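Putative ferredoxin (Rhodopseudomonas palustris, PDB 4ID8) binds a three-iron, four-sulfur cluster and probably carries electrons as the ferredoxin associated with a bacterial cytochrome P450. Local coordinates at residues 19-24 with 28-33; 54-59 with 64-69. One frame throughout, in Å; residues are numbered along the deposited sequence.

Contact 1: 19-24 with 28-33; sequences RCKALA and FDLDDY. With F3S (Fe3-s4 cluster), chain B.
Cys20 lays its CB over the centre of one face of the Phe28 ring, a CH-pi contact only 8° off the ring normal with the carbon 3.8 Å from the centroid. The same cysteine brings SG over that face as well, a sulfur-aromatic contact. With SG set between backbone N and carbonyl carbon (chi1 55°), the sulfur, still over the face, is directed to the cluster and binds the iron FE3 at 2.3 Å. At the ring edge, Ala24 O comes near the plane, 3.4 Å from CD2. In this ferredoxin-type cluster domain, helix 19-23 begins at the end of the cluster-binding loop, and strand 28-30 comes back obliquely across from it; a flat aromatic ring can take Cys20 CB over its face and Ala24 O at its edge. The polar contacts centre on Lys21. Its chain, bent at chi2 (88°), brings NZ to Phe28 O at 2.7 Å and also to Pro25 O; a long salt bridge of 3.6 Å runs from NZ to Asp29 OD1. Its aliphatic CG meanwhile packs on Leu30 CG at 4.0 Å. With an alanine here instead of Lys21, both carbonyls would probably lose this donor, Asp29 its nearby positive charge and Leu30 the methylenes it lies against.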
loop_
_atom_site.group_PDB
_atom_site.type_symbol
_atom_site.label_atom_id
_atom_site.label_comp_id
_atom_site.label_asym_id
_atom_site.label_seq_id
_atom_site.Cartn_x
_atom_site.Cartn_y
_atom_site.Cartn_z
ATOM N N ARG A 19 -4.409 -7.418 -1.267
ATOM C CA ARG A 19 -5.621 -6.610 -1.184
ATOM C C ARG A 19 -5.299 -5.172 -1.556
ATOM O O ARG A 19 -6.089 -4.511 -2.251
ATOM C CB ARG A 19 -6.238 -6.666 0.227
ATOM C CG ARG A 19 -6.621 -8.097 0.732
ATOM C CD ARG A 19 -7.632 -8.114 1.920
ATOM N NE ARG A 19 -9.026 -7.941 1.467
ATOM C CZ ARG A 19 -9.761 -8.853 0.805
ATOM N NH1 ARG A 19 -9.261 -10.050 0.498
ATOM N NH2 ARG A 19 -11.005 -8.552 0.418
ATOM N N CYS A 20 -4.142 -4.702 -1.068
ATOM C CA CYS A 20 -3.611 -3.378 -1.361
ATOM C C CYS A 20 -3.537 -3.135 -2.873
ATOM O O CYS A 20 -3.909 -2.056 -3.378
ATOM C CB CYS A 20 -2.203 -3.217 -0.750
ATOM S SG CYS A 20 -0.979 -4.500 -1.246
ATOM N N LYS A 21 -3.031 -4.142 -3.581
ATOM C CA LYS A 21 -2.914 -4.080 -5.007
ATOM C C LYS A 21 -4.256 -4.192 -5.728
ATOM O O LYS A 21 -4.459 -3.510 -6.739
ATOM C CB LYS A 21 -1.881 -5.106 -5.496
ATOM C CG LYS A 21 -1.725 -5.191 -7.046
ATOM C CD LYS A 21 -0.721 -4.217 -7.558
ATOM C CE LYS A 21 -1.028 -3.867 -8.977
ATOM N NZ LYS A 21 -0.218 -2.653 -9.088
ATOM N N ALA A 22 -5.182 -5.020 -5.250
ATOM C CA ALA A 22 -6.525 -5.001 -5.853
ATOM C C ALA A 22 -7.275 -3.701 -5.639
ATOM O O ALA A 22 -8.040 -3.364 -6.479
ATOM C CB ALA A 22 -7.401 -6.174 -5.385
ATOM N N LEU A 23 -7.086 -3.010 -4.517
ATOM C CA LEU A 23 -7.780 -1.716 -4.209
ATOM C C LEU A 23 -7.174 -0.459 -4.820
ATOM O O LEU A 23 -7.876 0.468 -5.176
ATOM C CB LEU A 23 -7.930 -1.471 -2.693
ATOM C CG LEU A 23 -8.706 -2.565 -1.944
ATOM C CD1 LEU A 23 -8.611 -2.417 -0.459
ATOM C CD2 LEU A 23 -10.194 -2.707 -2.407
ATOM N N ALA A 24 -5.859 -0.433 -4.901
ATOM C CA ALA A 24 -5.170 0.758 -5.285
ATOM C C ALA A 24 -3.968 0.315 -6.097
ATOM O O ALA A 24 -2.850 0.428 -5.607
ATOM C CB ALA A 24 -4.755 1.531 -4.052
ATOM N N PHE A 28 0.527 0.562 -5.228
ATOM C CA PHE A 28 1.374 -0.595 -4.874
ATOM C C PHE A 28 1.800 -1.382 -6.113
ATOM O O PHE A 28 1.085 -1.407 -7.094
ATOM C CB PHE A 28 0.634 -1.491 -3.901
ATOM C CG PHE A 28 0.092 -0.733 -2.693
ATOM C CD1 PHE A 28 0.838 -0.633 -1.528
ATOM C CD2 PHE A 28 -1.156 -0.112 -2.734
ATOM C CE1 PHE A 28 0.351 0.086 -0.440
ATOM C CE2 PHE A 28 -1.620 0.613 -1.667
ATOM C CZ PHE A 28 -0.878 0.703 -0.512
ATOM N N ASP A 29 3.012 -1.919 -6.078
ATOM C CA ASP A 29 3.460 -2.970 -7.016
ATOM C C ASP A 29 3.838 -4.185 -6.218
ATOM O O ASP A 29 4.293 -4.105 -5.100
ATOM C CB ASP A 29 4.678 -2.546 -7.822
ATOM C CG ASP A 29 4.323 -1.604 -8.948
ATOM O OD1 ASP A 29 3.230 -1.735 -9.552
ATOM O OD2 ASP A 29 5.128 -0.710 -9.254
ATOM N N LEU A 30 3.616 -5.325 -6.820
ATOM C CA LEU A 30 3.971 -6.607 -6.230
ATOM C C LEU A 30 5.242 -7.158 -6.859
ATOM O O LEU A 30 5.371 -7.169 -8.092
ATOM C CB LEU A 30 2.849 -7.610 -6.486
ATOM C CG LEU A 30 1.495 -7.277 -5.955
ATOM C CD1 LEU A 30 0.730 -8.458 -6.327
ATOM C CD2 LEU A 30 1.551 -7.109 -4.442
ATOM N N ASP A 31 6.137 -7.686 -6.027
ATOM C CA ASP A 31 7.315 -8.387 -6.572
ATOM C C ASP A 31 6.970 -9.815 -7.063
ATOM O O ASP A 31 5.817 -10.205 -7.090
ATOM C CB ASP A 31 8.499 -8.364 -5.621
ATOM C CG ASP A 31 8.275 -9.195 -4.393
ATOM O OD1 ASP A 31 7.502 -10.158 -4.377
ATOM O OD2 ASP A 31 8.888 -8.890 -3.413
ATOM N N ASP A 32 7.952 -10.582 -7.515
ATOM C CA ASP A 32 7.656 -11.890 -8.085
ATOM C C ASP A 32 7.183 -12.860 -6.997
ATOM O O ASP A 32 6.561 -13.861 -7.284
ATOM C CB ASP A 32 8.890 -12.456 -8.773
ATOM C CG ASP A 32 9.167 -11.863 -10.147
ATOM O OD1 ASP A 32 10.166 -12.361 -10.705
ATOM O OD2 ASP A 32 8.458 -10.950 -10.682
ATOM N N TYR A 33 7.470 -12.554 -5.741
ATOM C CA TYR A 33 7.073 -13.431 -4.619
ATOM C C TYR A 33 5.768 -13.007 -3.963
ATOM O O TYR A 33 5.427 -13.517 -2.916
ATOM C CB TYR A 33 8.213 -13.543 -3.612
ATOM C CG TYR A 33 9.438 -13.906 -4.367
ATOM C CD1 TYR A 33 9.797 -15.248 -4.558
ATOM C CD2 TYR A 33 10.151 -12.927 -5.052
ATOM C CE1 TYR A 33 10.882 -15.593 -5.321
ATOM C CE2 TYR A 33 11.254 -13.250 -5.841
ATOM C CZ TYR A 33 11.622 -14.589 -5.960
ATOM O OH TYR A 33 12.708 -14.888 -6.709
HETATM FE FE1 F3S B . 0.960 -7.377 1.744
HETATM FE FE3 F3S B . -0.717 -5.862 0.528
HETATM FE FE4 F3S B . -1.063 -6.400 2.998
HETATM S S1 F3S B . 0.223 -7.676 -0.323
HETATM S S2 F3S B . -0.237 -8.507 3.232
HETATM S S3 F3S B . 0.561 -5.261 2.140
HETATM S S4 F3S B . -2.660 -6.444 1.474
#

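Contact 2: 54-59 with 64-69; sequences LAKSNC and IDITED. With F3S (Fe3-s4 cluster), chain B.
The peptide carbonyl of Ile64 is the flat group that Lys56 addresses: NZ arrives in the plane of the carbonyl, at its oxygen end, 3.1 Å from Ile64 O with a C=O...donor angle of 158°. On the helix side, the carbonyl of Ala55 meets the Ile64 methyl instead, CD1 lying 3.7 Å from Ala55 O. This is a helix-then-strand pairing of the ferredoxin-type domain: helix 49-58 leads to the cluster, and strand 64-67, itself paired with strand 6-9, returns so that the axes of 54-58 and 64-67 lie at 144°, roughly antiparallel. Lysine suits the border of such a packing because it is a hydrocarbon rod with a charged tip. Lys56 runs extended through its first three torsions, starting with CG anti to the backbone N (chi1 173°), and bends only at the last, which turns NZ back to the strand. Along the way its CD rests 3.5 Å from Ile66 CD1, and its CB packs at 4.0 Å against Ile64 CG2. The two isoleucines point toward the helix: Ile66 meets the lysine chain, while Ile64, besides touching Lys56 CB, extends CD1 to Ala55 and Cys59. Branched at CB, they suit a strand and still pack against the helix. Ile64 CD1 approaches Cys59 CB at 4.1 Å, so that an apolar group lies beside a cluster ligand. Cys59, the first residue beyond the helix, binds the iron FE4 through SG at 2.2 Å.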
loop_
_atom_site.group_PDB
_atom_site.type_symbol
_atom_site.label_atom_id
_atom_site.label_comp_id
_atom_site.label_asym_id
_atom_site.label_seq_id
_atom_site.Cartn_x
_atom_site.Cartn_y
_atom_site.Cartn_z
ATOM N N LEU A 54 -8.027 3.105 2.619
ATOM C CA LEU A 54 -8.706 1.807 2.471
ATOM C C LEU A 54 -7.755 0.641 2.383
ATOM O O LEU A 54 -7.975 -0.346 3.065
ATOM C CB LEU A 54 -9.632 1.771 1.260
ATOM C CG LEU A 54 -10.633 2.867 1.486
ATOM C CD1 LEU A 54 -11.455 3.146 0.190
ATOM C CD2 LEU A 54 -11.520 2.609 2.748
ATOM N N ALA A 55 -6.736 0.764 1.524
ATOM C CA ALA A 55 -5.717 -0.252 1.413
ATOM C C ALA A 55 -5.129 -0.507 2.798
ATOM O O ALA A 55 -5.049 -1.659 3.274
ATOM C CB ALA A 55 -4.658 0.140 0.385
ATOM N N LYS A 56 -4.792 0.562 3.505
ATOM C CA LYS A 56 -4.232 0.393 4.859
ATOM C C LYS A 56 -5.224 -0.285 5.800
ATOM O O LYS A 56 -4.832 -1.136 6.564
ATOM C CB LYS A 56 -3.770 1.725 5.406
ATOM C CG LYS A 56 -3.325 1.765 6.846
ATOM C CD LYS A 56 -2.996 3.197 7.219
ATOM C CE LYS A 56 -2.894 3.324 8.700
ATOM N NZ LYS A 56 -1.943 2.312 9.249
ATOM N N SER A 57 -6.513 0.068 5.722
ATOM C CA SER A 57 -7.485 -0.494 6.646
ATOM C C SER A 57 -7.659 -1.986 6.371
ATOM O O SER A 57 -7.736 -2.812 7.300
ATOM C CB SER A 57 -8.814 0.198 6.474
ATOM O OG SER A 57 -9.744 -0.303 7.429
ATOM N N ASN A 58 -7.693 -2.297 5.068
ATOM C CA ASN A 58 -7.875 -3.647 4.528
ATOM C C ASN A 58 -6.745 -4.697 4.617
ATOM O O ASN A 58 -7.030 -5.898 4.560
ATOM C CB ASN A 58 -8.365 -3.537 3.100
ATOM C CG ASN A 58 -9.800 -3.878 3.005
ATOM O OD1 ASN A 58 -10.597 -3.404 3.818
ATOM N ND2 ASN A 58 -10.146 -4.780 2.089
ATOM N N CYS A 59 -5.496 -4.264 4.771
ATOM C CA CYS A 59 -4.411 -5.222 4.914
ATOM C C CYS A 59 -4.596 -6.083 6.179
ATOM O O CYS A 59 -4.538 -5.562 7.286
ATOM C CB CYS A 59 -3.027 -4.577 4.947
ATOM S SG CYS A 59 -1.662 -5.884 5.042
ATOM N N ILE A 64 0.775 -1.831 6.237
ATOM C CA ILE A 64 0.865 -0.533 5.569
ATOM C C ILE A 64 0.873 0.675 6.555
ATOM O O ILE A 64 -0.022 0.824 7.369
ATOM C CB ILE A 64 -0.260 -0.358 4.477
ATOM C CG1 ILE A 64 -0.185 -1.496 3.433
ATOM C CG2 ILE A 64 -0.205 1.064 3.813
ATOM C CD1 ILE A 64 -1.437 -1.696 2.549
ATOM N N ASP A 65 1.869 1.554 6.432
ATOM C CA ASP A 65 1.897 2.821 7.156
ATOM C C ASP A 65 1.595 3.963 6.245
ATOM O O ASP A 65 2.126 4.023 5.156
ATOM C CB ASP A 65 3.296 3.144 7.605
ATOM C CG ASP A 65 3.897 2.088 8.430
ATOM O OD1 ASP A 65 3.159 1.642 9.334
ATOM O OD2 ASP A 65 5.109 1.750 8.169
ATOM N N ILE A 66 0.787 4.904 6.693
ATOM C CA ILE A 66 0.626 6.111 5.933
ATOM C C ILE A 66 1.218 7.224 6.781
ATOM O O ILE A 66 0.851 7.354 7.942
ATOM C CB ILE A 66 -0.848 6.327 5.569
ATOM C CG1 ILE A 66 -1.225 5.403 4.443
ATOM C CG2 ILE A 66 -1.124 7.737 5.093
ATOM C CD1 ILE A 66 -2.651 5.236 4.351
ATOM N N THR A 67 2.173 7.973 6.237
ATOM C CA THR A 67 2.666 9.171 6.922
ATOM C C THR A 67 1.858 10.412 6.511
ATOM O O THR A 67 1.438 10.545 5.369
ATOM C CB THR A 67 4.151 9.484 6.644
ATOM O OG1 THR A 67 4.267 10.033 5.320
ATOM C CG2 THR A 67 5.049 8.268 6.818
ATOM N N GLU A 68 1.649 11.315 7.464
ATOM C CA GLU A 68 0.925 12.545 7.202
ATOM C C GLU A 68 1.839 13.704 7.522
ATOM O O GLU A 68 2.442 13.733 8.613
ATOM C CB GLU A 68 -0.306 12.606 8.087
ATOM C CG GLU A 68 -1.632 12.808 7.324
ATOM C CD GLU A 68 -2.852 12.996 8.234
ATOM O OE1 GLU A 68 -3.816 12.179 8.183
ATOM O OE2 GLU A 68 -2.830 13.992 8.997
ATOM N N ASP A 69 1.978 14.636 6.563
ATOM C CA ASP A 69 2.728 15.906 6.791
ATOM C C ASP A 69 2.032 17.241 6.435
ATOM O O ASP A 69 1.956 17.638 5.259
ATOM C CB ASP A 69 4.122 15.814 6.194
ATOM C CG ASP A 69 4.991 14.888 6.978
ATOM O OD1 ASP A 69 5.321 15.257 8.112
ATOM O OD2 ASP A 69 5.307 13.785 6.504
HETATM FE FE1 F3S B . 0.960 -7.377 1.744
HETATM FE FE3 F3S B . -0.717 -5.862 0.528
HETATM FE FE4 F3S B . -1.063 -6.400 2.998
HETATM S S1 F3S B . 0.223 -7.676 -0.323
HETATM S S2 F3S B . -0.237 -8.507 3.232
HETATM S S3 F3S B . 0.561 -5.261 2.140
HETATM S S4 F3S B . -2.660 -6.444 1.474
#

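In the fold
Contacts 1 and 2 each pair a helix with a strand and meet on the same cluster, although their centres are about 14 Å apart, on opposite sides of the chain's centre. Their inner residues join: Cys20 CB touches Ile64 CD1 at 3.7 Å, and Phe28 CE2 lies 3.7 Å from Ala55 CB. Nearer the surface, Leu23 packs on Asn58. Each contact supplies one cysteine to a different iron, and the side chain of Cys20 is about 6 Å from that of Cys59; Cys14 also binds the cluster. A lysine-to-carbonyl hydrogen bond ties strand to helix in both contacts.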